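Local coordinates for ancylostoma secreted protein 1 (Necator americanus, PDB 3NT8) that is probably associated with the transition of infective hookworm larvae to parasitism and carries two CAP domains in one secreted chain, at residues N224-S229 against S236-F241. Sequence-based numbering, arbitrary orientation.
Sequences NQQCPS and SVRDTF
Arg-238 lays its guanidinium against Cys-227, whose CB sits over one face, 3.3 Å from NH2 of Arg-238, while the edge of the guanidinium reaches Asn-224. The arginine chain, fully extended from CG to NE, carries the group off helix 235-253 into the preceding loop. There NH1 and NH2 of Arg-238 converge end-on upon one acceptor, OD1 of Asn-224, at 2.7 and 2.8 Å. The amide and guanidinium planes lie only 23° apart, yet both bonds are clearly bent, as a fork closing on a single atom requires. Asn-224 presents that oxygen with CG anti to its own backbone N (chi1 178°). Gln-226 runs the other way; its CB and amide oxygen OE1 both pass beside CD of Arg-238, and its NE2 donates to OD1 of Asp-239 (3.1 Å) from above the carboxylate plane. Outside the two segments, NE of Arg-238 forms a salt bridge with Glu-281 and NH1 with Asp-235. In the second CAP domain the loop leading into this helix is thus joined to helix 278-288 twice, covalently by the Cys-227–Cys-278 disulfide and electrostatically by the buried Arg-238 through Glu-281; the cation's charge is probably balanced by the two carboxylates, with the neutral amide supplying a further acceptor.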
loop_
_atom_site.group_PDB
_atom_site.type_symbol
_atom_site.label_atom_id
_atom_site.label_comp_id
_atom_site.label_asym_id
_atom_site.label_seq_id
_atom_site.Cartn_x
_atom_site.Cartn_y
_atom_site.Cartn_z
ATOM N N ASN A 224 3.558 -5.555 -21.822
ATOM C CA ASN A 224 2.731 -4.434 -22.241
ATOM C C ASN A 224 2.001 -4.844 -23.502
ATOM O O ASN A 224 2.302 -4.339 -24.572
ATOM C CB ASN A 224 3.561 -3.137 -22.490
ATOM C CG ASN A 224 2.673 -1.944 -22.995
ATOM O OD1 ASN A 224 1.531 -1.772 -22.543
ATOM N ND2 ASN A 224 3.207 -1.132 -23.924
ATOM N N GLN A 225 1.073 -5.778 -23.370
ATOM C CA GLN A 225 0.276 -6.220 -24.517
ATOM C C GLN A 225 -1.129 -5.572 -24.616
ATOM O O GLN A 225 -1.705 -5.526 -25.716
ATOM C CB GLN A 225 0.201 -7.745 -24.544
ATOM C CG GLN A 225 -0.407 -8.366 -23.237
ATOM C CD GLN A 225 -0.319 -9.917 -23.153
ATOM O OE1 GLN A 225 0.777 -10.520 -23.263
ATOM N NE2 GLN A 225 -1.491 -10.563 -22.910
ATOM N N GLN A 226 -1.657 -5.081 -23.480
ATOM C CA GLN A 226 -3.022 -4.544 -23.423
ATOM C C GLN A 226 -3.104 -3.264 -24.245
ATOM O O GLN A 226 -4.016 -3.123 -25.083
ATOM C CB GLN A 226 -3.484 -4.297 -21.979
ATOM C CG GLN A 226 -3.694 -5.571 -21.168
ATOM C CD GLN A 226 -4.310 -5.357 -19.771
ATOM O OE1 GLN A 226 -5.224 -4.587 -19.607
ATOM N NE2 GLN A 226 -3.776 -6.047 -18.761
ATOM N N CYS A 227 -2.143 -2.362 -24.019
ATOM C CA CYS A 227 -2.054 -1.076 -24.707
ATOM C C CYS A 227 -0.662 -0.842 -25.299
ATOM O O CYS A 227 0.165 -0.230 -24.675
ATOM C CB CYS A 227 -2.383 0.043 -23.725
ATOM S SG CYS A 227 -4.026 -0.129 -22.864
ATOM N N PRO A 228 -0.392 -1.338 -26.516
ATOM C CA PRO A 228 1.012 -1.303 -27.017
ATOM C C PRO A 228 1.489 0.078 -27.463
ATOM O O PRO A 228 2.694 0.325 -27.501
ATOM C CB PRO A 228 0.996 -2.270 -28.214
ATOM C CG PRO A 228 -0.381 -2.937 -28.194
ATOM C CD PRO A 228 -1.300 -2.021 -27.454
ATOM N N SER A 229 0.558 0.966 -27.818
ATOM C CA SER A 229 0.893 2.332 -28.171
ATOM C C SER A 229 1.297 3.226 -26.998
ATOM O O SER A 229 1.878 4.286 -27.219
ATOM C CB SER A 229 -0.291 2.963 -28.885
ATOM O OG SER A 229 -0.514 2.234 -30.079
ATOM N N SER A 236 0.703 -5.627 -15.527
ATOM C CA SER A 236 0.521 -6.004 -14.156
ATOM C C SER A 236 -0.124 -4.840 -13.421
ATOM O O SER A 236 -1.093 -5.032 -12.678
ATOM C CB SER A 236 1.862 -6.473 -13.518
ATOM O OG SER A 236 2.658 -5.393 -13.008
ATOM N N VAL A 237 0.365 -3.625 -13.678
ATOM C CA VAL A 237 -0.139 -2.413 -13.016
ATOM C C VAL A 237 -1.591 -2.114 -13.401
ATOM O O VAL A 237 -2.380 -1.739 -12.524
ATOM C CB VAL A 237 0.784 -1.199 -13.218
ATOM C CG1 VAL A 237 0.361 0.005 -12.346
ATOM C CG2 VAL A 237 2.274 -1.578 -12.864
ATOM N N ARG A 238 -1.931 -2.333 -14.678
ATOM C CA ARG A 238 -3.284 -2.168 -15.178
ATOM C C ARG A 238 -4.209 -3.070 -14.395
ATOM O O ARG A 238 -5.246 -2.620 -13.886
ATOM C CB ARG A 238 -3.379 -2.487 -16.670
ATOM C CG ARG A 238 -2.525 -1.571 -17.590
ATOM C CD ARG A 238 -2.636 -1.898 -19.094
ATOM N NE ARG A 238 -1.942 -0.882 -19.882
ATOM C CZ ARG A 238 -0.825 -1.079 -20.579
ATOM N NH1 ARG A 238 -0.261 -2.281 -20.625
ATOM N NH2 ARG A 238 -0.268 -0.072 -21.237
ATOM N N ASP A 239 -3.866 -4.356 -14.324
ATOM C CA ASP A 239 -4.719 -5.338 -13.621
ATOM C C ASP A 239 -4.821 -5.058 -12.114
ATOM O O ASP A 239 -5.813 -5.388 -11.494
ATOM C CB ASP A 239 -4.222 -6.751 -13.821
ATOM C CG ASP A 239 -4.236 -7.190 -15.268
ATOM O OD1 ASP A 239 -5.138 -6.764 -16.047
ATOM O OD2 ASP A 239 -3.346 -8.003 -15.613
ATOM N N THR A 240 -3.787 -4.485 -11.523
ATOM C CA THR A 240 -3.913 -4.059 -10.175
ATOM C C THR A 240 -5.014 -3.001 -9.994
ATOM O O THR A 240 -5.953 -3.202 -9.210
ATOM C CB THR A 240 -2.590 -3.614 -9.611
ATOM O OG1 THR A 240 -1.681 -4.706 -9.725
ATOM C CG2 THR A 240 -2.733 -3.304 -8.148
ATOM N N PHE A 241 -4.924 -1.888 -10.716
ATOM C CA PHE A 241 -5.969 -0.857 -10.631
ATOM C C PHE A 241 -7.339 -1.418 -10.899
ATOM O O PHE A 241 -8.280 -1.067 -10.175
ATOM C CB PHE A 241 -5.728 0.306 -11.592
ATOM C CG PHE A 241 -4.702 1.325 -11.110
ATOM C CD1 PHE A 241 -4.971 2.146 -10.024
ATOM C CD2 PHE A 241 -3.504 1.513 -11.800
ATOM C CE1 PHE A 241 -4.040 3.122 -9.574
ATOM C CE2 PHE A 241 -2.566 2.473 -11.367
ATOM C CZ PHE A 241 -2.845 3.275 -10.277
#